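Local coordinates for ThermoDBP-single stranded DNA binding protein (PDB 3TEK), which binds single-stranded DNA in the archaeon Thermoproteus tenax, probably in place of the canonical single-stranded DNA-binding protein, which has been displaced in the Thermoproteales, at residues G58-A61 with G62-E66; R90-F93 with D94-K98; Y108-E111 with R112-F116. All coordinates share one frame; numbering follows the deposited sequence.

Contact 1: G58-A61 with G62-E66; sequences GAVA and GSLRE
The guanidinium of Arg-65 folds back along its own helix, 52-68, which is packed on the four-stranded antiparallel sheet, and sets one face over the carbonyl of Ala-61, whose O lies 3.8 Å above the guanidinium plane and off toward its rim. Arg-65 NH2 comes 3.6 Å from Ala-61 CB. A bend at chi3 (-144°) turns the chain back over the preceding turn, and NE there forms a salt bridge with Glu-73 of helix 71-79. Two flanks of the helix are buried. On one, Val-60 and Leu-64, an i to i+4 pair, run side by side with CG1 of Val-60 3.9 Å from CD1 of Leu-64; Phe-76 of helix 71-79 and Leu-124 of strand 116-124 pack on both. On the other, Ala-59 and Ser-63 reach Val-13 of strand 13-20. Ser-63 is buried here, and its chi1 of -57° swings OG beside the backbone N, within range of the carbonyl one turn back. Ala-59 O is thus gripped twice, from opposite faces of its carbonyl plane: by Ser-63 N at 3.0 Å and by Ser-63 OG at 2.8 Å.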
ATOM      1  N   GLY A  58       7.604  -0.180   4.517  1.00 46.90           N
ATOM      2  CA  GLY A  58       8.278   1.108   4.628  1.00 48.06           C
ATOM      3  C   GLY A  58       7.278   2.225   4.817  1.00 46.78           C
ATOM      4  O   GLY A  58       7.491   3.135   5.619  1.00 47.51           O
ATOM      5  N   ALA A  59       6.154   2.134   4.107  1.00 44.54           N
ATOM      6  CA  ALA A  59       5.099   3.128   4.255  1.00 44.10           C
ATOM      7  C   ALA A  59       4.534   3.147   5.688  1.00 41.74           C
ATOM      8  O   ALA A  59       4.335   4.216   6.261  1.00 43.31           O
ATOM      9  CB  ALA A  59       3.965   2.900   3.213  1.00 42.50           C
ATOM     10  N   VAL A  60       4.309   1.971   6.267  1.00 39.61           N
ATOM     11  CA  VAL A  60       3.765   1.901   7.633  1.00 39.80           C
ATOM     12  C   VAL A  60       4.775   2.380   8.660  1.00 40.27           C
ATOM     13  O   VAL A  60       4.440   3.182   9.534  1.00 44.19           O
ATOM     14  CB  VAL A  60       3.260   0.490   7.914  1.00 38.46           C
ATOM     15  CG1 VAL A  60       2.891   0.308   9.357  1.00 38.56           C
ATOM     16  CG2 VAL A  60       2.072   0.192   6.934  1.00 37.18           C
ATOM     17  N   ALA A  61       5.996   1.886   8.573  1.00 42.23           N
ATOM     18  CA  ALA A  61       7.039   2.189   9.571  1.00 43.66           C
ATOM     19  C   ALA A  61       7.328   3.668   9.524  1.00 46.27           C
ATOM     20  O   ALA A  61       7.401   4.312  10.567  1.00 48.77           O
ATOM     21  CB  ALA A  61       8.314   1.403   9.286  1.00 45.06           C
ATOM     22  N   GLY A  62       7.471   4.197   8.304  1.00 46.86           N
ATOM     23  CA  GLY A  62       7.694   5.622   8.080  1.00 49.33           C
ATOM     24  C   GLY A  62       6.583   6.486   8.655  1.00 48.69           C
ATOM     25  O   GLY A  62       6.859   7.471   9.318  1.00 47.96           O
ATOM     26  N   SER A  63       5.326   6.112   8.409  1.00 46.06           N
ATOM     27  CA  SER A  63       4.197   6.862   8.973  1.00 44.99           C
ATOM     28  C   SER A  63       4.179   6.795  10.518  1.00 45.02           C
ATOM     29  O   SER A  63       3.854   7.777  11.171  1.00 45.42           O
ATOM     30  CB  SER A  63       2.868   6.391   8.404  1.00 44.88           C
ATOM     31  OG  SER A  63       2.857   6.495   6.976  1.00 46.90           O
ATOM     32  N   LEU A  64       4.526   5.654  11.091  1.00 43.69           N
ATOM     33  CA  LEU A  64       4.535   5.548  12.534  1.00 44.92           C
ATOM     34  C   LEU A  64       5.586   6.469  13.179  1.00 46.50           C
ATOM     35  O   LEU A  64       5.319   7.110  14.187  1.00 45.72           O
ATOM     36  CB  LEU A  64       4.713   4.093  12.977  1.00 44.30           C
ATOM     37  CG  LEU A  64       3.460   3.211  12.822  1.00 42.93           C
ATOM     38  CD1 LEU A  64       3.827   1.774  12.894  1.00 43.31           C
ATOM     39  CD2 LEU A  64       2.361   3.538  13.853  1.00 42.53           C
ATOM     40  N   ARG A  65       6.760   6.511  12.578  1.00 47.13           N
ATOM     41  CA  ARG A  65       7.811   7.436  12.980  1.00 53.35           C
ATOM     42  C   ARG A  65       7.378   8.888  12.857  1.00 54.52           C
ATOM     43  O   ARG A  65       7.626   9.671  13.765  1.00 50.04           O
ATOM     44  CB  ARG A  65       9.069   7.230  12.133  1.00 55.96           C
ATOM     45  CG  ARG A  65       9.778   5.950  12.426  1.00 60.37           C
ATOM     46  CD  ARG A  65      11.168   5.883  11.752  1.00 68.39           C
ATOM     47  NE  ARG A  65      11.439   4.512  11.310  1.00 73.82           N
ATOM     48  CZ  ARG A  65      11.336   4.063  10.057  1.00 76.40           C
ATOM     49  NH1 ARG A  65      11.016   4.886   9.054  1.00 76.46           N
ATOM     50  NH2 ARG A  65      11.597   2.782   9.805  1.00 78.92           N
ATOM     51  N   GLU A  66       6.758   9.232  11.721  1.00 54.89           N
ATOM     52  CA  GLU A  66       6.235  10.593  11.475  1.00 56.82           C
ATOM     53  C   GLU A  66       5.291  11.019  12.583  1.00 56.27           C
ATOM     54  O   GLU A  66       5.477  12.061  13.236  1.00 54.83           O
ATOM     55  CB  GLU A  66       5.453  10.639  10.166  1.00 61.84           C
ATOM     56  CG  GLU A  66       6.266  10.956   8.958  1.00 70.54           C
ATOM     57  CD  GLU A  66       6.465  12.461   8.788  1.00 77.72           C
ATOM     58  OE1 GLU A  66       5.456  13.216   8.837  1.00 79.81           O
ATOM     59  OE2 GLU A  66       7.631  12.878   8.602  1.00 81.16           O
TER

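Contact 2: R90-F93 with D94-K98; sequences RELF and DGLKK
Leu-92 and Leu-96, one turn apart on helix 83-108, lie side by side and point the same way, with their CD1 atoms 3.8 Å apart. The next pair along, Phe-93 and Lys-97, repeats this pattern: the extended lysine chain runs beside the ring, and Lys-97 CD sits 4.1 Å from Phe-93 CZ. The Phe-93 ring also has a polar neighbour: Asp-94 OD1 lies at its edge, 3.3 Å from Phe-93 CD2 and near the ring plane, while the carboxylate itself is turned 47° from the ring. That oxygen is held by a water, which donates to Asp-94 OD1 (2.8 Å) and accepts from Arg-90 NH1 (2.9 Å). The two charged groups do not touch, Arg-90 NH1 being 5.1 Å from Asp-94 OD1; the water bridges them across one turn of the exposed flank, where the arginine would probably help stabilise the carboxylate's negative charge. Beneath the side chains run regular i to i+4 backbone bonds, such as Lys-97 N to Phe-93 O at 2.9 Å. Farther out, Phe-52 meets the Phe-93 ring edge-to-face, Phe-53 meets it at about 35°, and Phe-41 touches both Phe-93 and Lys-97. Trp-133 of strand 131-142 touches both leucines, with Leu-122 and Ile-118 of strand 116-124 beside them. This is an amphipathic helix, its leucines packed between the antiparallel sheet and helix 52-68, its phenylalanine on helices 52-68 and 37-41.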
ATOM      1  N   ARG A  90      -1.871  -8.980   3.892  1.00 42.87           N
ATOM      2  CA  ARG A  90      -2.194  -9.928   2.822  1.00 45.22           C
ATOM      3  C   ARG A  90      -3.539  -9.657   2.174  1.00 44.95           C
ATOM      4  O   ARG A  90      -3.683  -9.881   0.987  1.00 45.48           O
ATOM      5  CB  ARG A  90      -2.169 -11.375   3.316  1.00 46.74           C
ATOM      6  CG  ARG A  90      -0.772 -11.918   3.446  1.00 48.45           C
ATOM      7  CD  ARG A  90      -0.302 -12.356   1.980  1.00 49.77           C
ATOM      8  NE  ARG A  90       1.107 -12.738   1.872  1.00 50.38           N
ATOM      9  CZ  ARG A  90       1.706 -13.121   0.738  1.00 53.27           C
ATOM     10  NH1 ARG A  90       1.040 -13.190  -0.418  1.00 51.83           N
ATOM     11  NH2 ARG A  90       2.990 -13.443   0.758  1.00 54.66           N
ATOM     12  N   GLU A  91      -4.514  -9.205   2.969  1.00 47.37           N
ATOM     13  CA  GLU A  91      -5.860  -8.928   2.456  1.00 47.96           C
ATOM     14  C   GLU A  91      -5.825  -7.706   1.560  1.00 46.74           C
ATOM     15  O   GLU A  91      -6.505  -7.658   0.550  1.00 45.79           O
ATOM     16  CB  GLU A  91      -6.862  -8.733   3.614  1.00 49.78           C
ATOM     17  CG  GLU A  91      -7.274 -10.050   4.288  1.00 50.95           C
ATOM     18  CD  GLU A  91      -8.108  -9.854   5.536  1.00 54.01           C
ATOM     19  OE1 GLU A  91      -8.601  -8.739   5.728  1.00 55.69           O
ATOM     20  OE2 GLU A  91      -8.289 -10.815   6.335  1.00 57.61           O
ATOM     21  N   LEU A  92      -5.010  -6.719   1.937  1.00 46.05           N
ATOM     22  CA  LEU A  92      -4.737  -5.561   1.083  1.00 46.08           C
ATOM     23  C   LEU A  92      -4.079  -5.937  -0.251  1.00 44.49           C
ATOM     24  O   LEU A  92      -4.455  -5.418  -1.313  1.00 42.53           O
ATOM     25  CB  LEU A  92      -3.838  -4.567   1.827  1.00 47.14           C
ATOM     26  CG  LEU A  92      -3.432  -3.323   1.061  1.00 48.89           C
ATOM     27  CD1 LEU A  92      -4.656  -2.571   0.514  1.00 49.58           C
ATOM     28  CD2 LEU A  92      -2.545  -2.436   1.999  1.00 48.26           C
ATOM     29  N   PHE A  93      -3.081  -6.810  -0.181  1.00 43.23           N
ATOM     30  CA  PHE A  93      -2.347  -7.238  -1.362  1.00 43.19           C
ATOM     31  C   PHE A  93      -3.293  -7.949  -2.338  1.00 44.97           C
ATOM     32  O   PHE A  93      -3.319  -7.646  -3.532  1.00 42.53           O
ATOM     33  CB  PHE A  93      -1.203  -8.156  -0.940  1.00 43.74           C
ATOM     34  CG  PHE A  93      -0.493  -8.848  -2.089  1.00 46.01           C
ATOM     35  CD1 PHE A  93       0.456  -8.178  -2.851  1.00 47.27           C
ATOM     36  CD2 PHE A  93      -0.735 -10.196  -2.364  1.00 47.64           C
ATOM     37  CE1 PHE A  93       1.155  -8.843  -3.900  1.00 48.31           C
ATOM     38  CE2 PHE A  93      -0.047 -10.858  -3.387  1.00 48.73           C
ATOM     39  CZ  PHE A  93       0.891 -10.173  -4.151  1.00 49.38           C
ATOM     40  N   ASP A  94      -4.079  -8.878  -1.805  1.00 46.72           N
ATOM     41  CA  ASP A  94      -5.042  -9.634  -2.611  1.00 50.98           C
ATOM     42  C   ASP A  94      -6.135  -8.752  -3.187  1.00 50.64           C
ATOM     43  O   ASP A  94      -6.487  -8.904  -4.335  1.00 50.41           O
ATOM     44  CB  ASP A  94      -5.706 -10.743  -1.791  1.00 54.01           C
ATOM     45  CG  ASP A  94      -4.805 -11.938  -1.608  1.00 59.78           C
ATOM     46  OD1 ASP A  94      -3.603 -11.849  -1.975  1.00 59.92           O
ATOM     47  OD2 ASP A  94      -5.296 -12.985  -1.102  1.00 64.68           O
ATOM     48  N   GLY A  95      -6.670  -7.850  -2.369  1.00 48.57           N
ATOM     49  CA  GLY A  95      -7.707  -6.951  -2.807  1.00 47.18           C
ATOM     50  C   GLY A  95      -7.222  -5.987  -3.879  1.00 48.04           C
ATOM     51  O   GLY A  95      -7.943  -5.734  -4.845  1.00 46.29           O
ATOM     52  N   LEU A  96      -6.022  -5.429  -3.705  1.00 47.13           N
ATOM     53  CA  LEU A  96      -5.447  -4.525  -4.709  1.00 47.47           C
ATOM     54  C   LEU A  96      -5.114  -5.236  -6.009  1.00 48.63           C
ATOM     55  O   LEU A  96      -5.358  -4.699  -7.076  1.00 45.40           O
ATOM     56  CB  LEU A  96      -4.191  -3.842  -4.216  1.00 50.39           C
ATOM     57  CG  LEU A  96      -4.353  -2.412  -3.667  1.00 54.10           C
ATOM     58  CD1 LEU A  96      -3.095  -2.024  -2.896  1.00 54.37           C
ATOM     59  CD2 LEU A  96      -4.671  -1.380  -4.776  1.00 52.13           C
ATOM     60  N   LYS A  97      -4.535  -6.424  -5.893  1.00 48.37           N
ATOM     61  CA  LYS A  97      -4.180  -7.228  -7.049  1.00 52.96           C
ATOM     62  C   LYS A  97      -5.427  -7.589  -7.825  1.00 54.75           C
ATOM     63  O   LYS A  97      -5.440  -7.512  -9.058  1.00 54.31           O
ATOM     64  CB  LYS A  97      -3.464  -8.490  -6.594  1.00 55.08           C
ATOM     65  CG  LYS A  97      -2.858  -9.346  -7.669  1.00 59.77           C
ATOM     66  CD  LYS A  97      -2.017 -10.440  -7.007  1.00 64.93           C
ATOM     67  CE  LYS A  97      -1.639 -11.569  -7.951  1.00 68.59           C
ATOM     68  NZ  LYS A  97      -1.217 -12.776  -7.157  1.00 70.46           N
ATOM     69  N   LYS A  98      -6.479  -7.975  -7.103  1.00 54.64           N
ATOM     70  CA  LYS A  98      -7.756  -8.315  -7.732  1.00 55.06           C
ATOM     71  C   LYS A  98      -8.369  -7.095  -8.446  1.00 52.84           C
ATOM     72  O   LYS A  98      -8.824  -7.163  -9.587  1.00 52.77           O
ATOM     73  CB  LYS A  98      -8.733  -8.844  -6.678  1.00 57.76           C
ATOM     74  CG  LYS A  98     -10.001  -9.467  -7.283  1.00 63.13           C
ATOM     75  CD  LYS A  98     -10.808 -10.302  -6.268  1.00 68.14           C
ATOM     76  CE  LYS A  98     -12.069  -9.590  -5.772  1.00 71.37           C
ATOM     77  NZ  LYS A  98     -13.035 -10.526  -5.089  1.00 76.86           N
TER
HETATM   78  O   HOH W   1      -1.750 -13.700  -1.136  1.00 61.79           O

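Contact 3: Y108-E111 with R112-F116; sequences YNLE and RGDIF
Asp-114 turns its side chain back across a type II beta turn, Glu-111 to Asp-114, and takes the backbone N-H of Glu-111 on OD2. Glu-111 N lies 2.9 Å from Asp-114 OD2, and the bond is nearly straight (168° at the hydrogen), yet the donor arrives from above the carboxylate, 57° out of its plane. With chi1 at -84° the CG of Asp-114 lies beside its own backbone N, and OD2 reaches the N-H of Glu-111. The main chain closes the same turn in the other direction, Asp-114 N donating to Glu-111 O at 3.0 Å. Two reciprocal bonds thus tie together the first and last residues of the turn, one of them through a side chain. Gly-113 takes the third position with the positive phi that a type II turn calls for there. Leu-110 lies just before the turn, its CB 4.1 Å from Asp-114 OD2; its side chain packs on Phe-100 and Val-105 of helix 83-108 and on Leu-140 and Tyr-142 of strand 131-142. The turn itself lies at the surface, while Leu-110 packs inward. It reverses the chain between the end of helix 83-108 and strand 116-124. Glu-111 and Asp-114 would carry like charges near one another, but the glutamate chain runs on beyond CG and keeps Glu-111 OE1 5.4 Å from Asp-114 OD2.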
ATOM      1  N   TYR A 108      -9.042  -0.025 -18.588  1.00 54.64           N
ATOM      2  CA  TYR A 108      -8.129   0.863 -19.281  1.00 57.52           C
ATOM      3  C   TYR A 108      -7.424   0.197 -20.441  1.00 59.75           C
ATOM      4  O   TYR A 108      -6.555   0.806 -21.046  1.00 61.39           O
ATOM      5  CB  TYR A 108      -7.112   1.426 -18.309  1.00 56.51           C
ATOM      6  CG  TYR A 108      -7.736   2.286 -17.236  1.00 58.07           C
ATOM      7  CD1 TYR A 108      -8.435   3.444 -17.570  1.00 60.26           C
ATOM      8  CD2 TYR A 108      -7.638   1.942 -15.898  1.00 58.81           C
ATOM      9  CE1 TYR A 108      -9.010   4.241 -16.601  1.00 60.34           C
ATOM     10  CE2 TYR A 108      -8.216   2.737 -14.903  1.00 59.33           C
ATOM     11  CZ  TYR A 108      -8.904   3.878 -15.266  1.00 60.50           C
ATOM     12  OH  TYR A 108      -9.453   4.680 -14.292  1.00 58.98           O
ATOM     13  N   ASN A 109      -7.815  -1.034 -20.753  1.00 61.47           N
ATOM     14  CA  ASN A 109      -7.192  -1.825 -21.828  1.00 65.42           C
ATOM     15  C   ASN A 109      -5.684  -1.951 -21.648  1.00 64.36           C
ATOM     16  O   ASN A 109      -4.924  -1.784 -22.607  1.00 60.93           O
ATOM     17  CB  ASN A 109      -7.510  -1.240 -23.204  1.00 67.81           C
ATOM     18  CG  ASN A 109      -8.991  -1.190 -23.471  1.00 72.14           C
ATOM     19  OD1 ASN A 109      -9.629  -2.221 -23.681  1.00 76.21           O
ATOM     20  ND2 ASN A 109      -9.556   0.009 -23.449  1.00 75.29           N
ATOM     21  N   LEU A 110      -5.263  -2.259 -20.416  1.00 60.52           N
ATOM     22  CA  LEU A 110      -3.836  -2.374 -20.115  1.00 59.63           C
ATOM     23  C   LEU A 110      -3.311  -3.656 -20.738  1.00 62.16           C
ATOM     24  O   LEU A 110      -4.050  -4.640 -20.854  1.00 62.59           O
ATOM     25  CB  LEU A 110      -3.567  -2.375 -18.597  1.00 57.34           C
ATOM     26  CG  LEU A 110      -4.074  -1.167 -17.834  1.00 55.39           C
ATOM     27  CD1 LEU A 110      -3.755  -1.314 -16.340  1.00 53.88           C
ATOM     28  CD2 LEU A 110      -3.477   0.098 -18.415  1.00 54.62           C
ATOM     29  N   GLU A 111      -2.037  -3.639 -21.117  1.00 62.05           N
ATOM     30  CA  GLU A 111      -1.376  -4.806 -21.694  1.00 64.92           C
ATOM     31  C   GLU A 111      -0.125  -5.191 -20.885  1.00 65.93           C
ATOM     32  O   GLU A 111       0.418  -4.379 -20.116  1.00 62.23           O
ATOM     33  CB  GLU A 111      -1.033  -4.525 -23.157  1.00 69.59           C
ATOM     34  CG  GLU A 111      -2.269  -4.079 -23.969  1.00 75.01           C
ATOM     35  CD  GLU A 111      -2.079  -4.131 -25.482  1.00 80.48           C
ATOM     36  OE1 GLU A 111      -1.166  -3.445 -25.993  1.00 84.19           O
ATOM     37  OE2 GLU A 111      -2.862  -4.842 -26.156  1.00 79.84           O
ATOM     38  N   ARG A 112       0.328  -6.430 -21.060  1.00 66.12           N
ATOM     39  CA  ARG A 112       1.549  -6.907 -20.403  1.00 67.54           C
ATOM     40  C   ARG A 112       2.680  -5.921 -20.657  1.00 65.81           C
ATOM     41  O   ARG A 112       2.806  -5.385 -21.761  1.00 63.91           O
ATOM     42  CB  ARG A 112       1.959  -8.281 -20.933  1.00 74.02           C
ATOM     43  CG  ARG A 112       2.862  -9.064 -19.977  1.00 81.94           C
ATOM     44  CD  ARG A 112       3.376 -10.359 -20.620  1.00 87.56           C
ATOM     45  NE  ARG A 112       3.671 -11.400 -19.627  1.00 94.43           N
ATOM     46  CZ  ARG A 112       4.127 -12.619 -19.916  1.00 99.13           C
ATOM     47  NH1 ARG A 112       4.345 -12.980 -21.180  1.00101.85           N
ATOM     48  NH2 ARG A 112       4.369 -13.487 -18.938  1.00101.41           N
ATOM     49  N   GLY A 113       3.485  -5.668 -19.631  1.00 65.44           N
ATOM     50  CA  GLY A 113       4.607  -4.742 -19.743  1.00 65.42           C
ATOM     51  C   GLY A 113       4.238  -3.276 -19.577  1.00 64.09           C
ATOM     52  O   GLY A 113       5.133  -2.420 -19.514  1.00 63.54           O
ATOM     53  N   ASP A 114       2.944  -2.968 -19.493  1.00 59.16           N
ATOM     54  CA  ASP A 114       2.536  -1.586 -19.271  1.00 58.89           C
ATOM     55  C   ASP A 114       2.984  -1.060 -17.894  1.00 56.84           C
ATOM     56  O   ASP A 114       3.224  -1.819 -16.948  1.00 56.17           O
ATOM     57  CB  ASP A 114       1.040  -1.407 -19.460  1.00 58.58           C
ATOM     58  CG  ASP A 114       0.653  -1.203 -20.918  1.00 61.88           C
ATOM     59  OD1 ASP A 114       1.537  -1.055 -21.806  1.00 62.42           O
ATOM     60  OD2 ASP A 114      -0.563  -1.185 -21.175  1.00 61.05           O
ATOM     61  N   ILE A 115       3.137   0.250 -17.819  1.00 57.36           N
ATOM     62  CA  ILE A 115       3.645   0.907 -16.622  1.00 57.56           C
ATOM     63  C   ILE A 115       2.533   1.741 -16.020  1.00 55.42           C
ATOM     64  O   ILE A 115       1.640   2.188 -16.736  1.00 52.13           O
ATOM     65  CB  ILE A 115       4.856   1.781 -16.948  1.00 60.68           C
ATOM     66  CG1 ILE A 115       5.970   0.904 -17.469  1.00 65.09           C
ATOM     67  CG2 ILE A 115       5.382   2.459 -15.713  1.00 64.04           C
ATOM     68  CD1 ILE A 115       6.385  -0.164 -16.504  1.00 67.43           C
ATOM     69  N   PHE A 116       2.591   1.937 -14.699  1.00 54.55           N
ATOM     70  CA  PHE A 116       1.530   2.623 -13.956  1.00 52.70           C
ATOM     71  C   PHE A 116       1.949   2.988 -12.526  1.00 52.78           C
ATOM     72  O   PHE A 116       2.974   2.510 -12.017  1.00 51.17           O
ATOM     73  CB  PHE A 116       0.272   1.744 -13.886  1.00 50.50           C
ATOM     74  CG  PHE A 116       0.490   0.429 -13.211  1.00 49.33           C
ATOM     75  CD1 PHE A 116       0.466   0.326 -11.809  1.00 50.53           C
ATOM     76  CD2 PHE A 116       0.743  -0.710 -13.955  1.00 48.58           C
ATOM     77  CE1 PHE A 116       0.691  -0.906 -11.180  1.00 50.77           C
ATOM     78  CE2 PHE A 116       0.985  -1.943 -13.342  1.00 49.38           C
ATOM     79  CZ  PHE A 116       0.948  -2.050 -11.965  1.00 50.92           C
TER

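In the fold
The three contacts follow one another along a single chain, all within the single-stranded DNA-binding domain. Contacts 1 and 2 lie on opposite sides of the chain's centre, their centres about 20 Å apart and their nearest atoms about 7 Å apart. Helix 52-68 joins them: its later part carries contact 1, while its start supplies Phe-52 and Phe-53, which pack on contact 2. Both also lean on strand 116-124, through Leu-124 for contact 1 and Leu-122 and Ile-118 for contact 2. Contact 3, about 18 Å from contact 2 between centres, leads from the end of contact 2's helix into that strand. The centres of contacts 1 and 3 are about 30 Å apart.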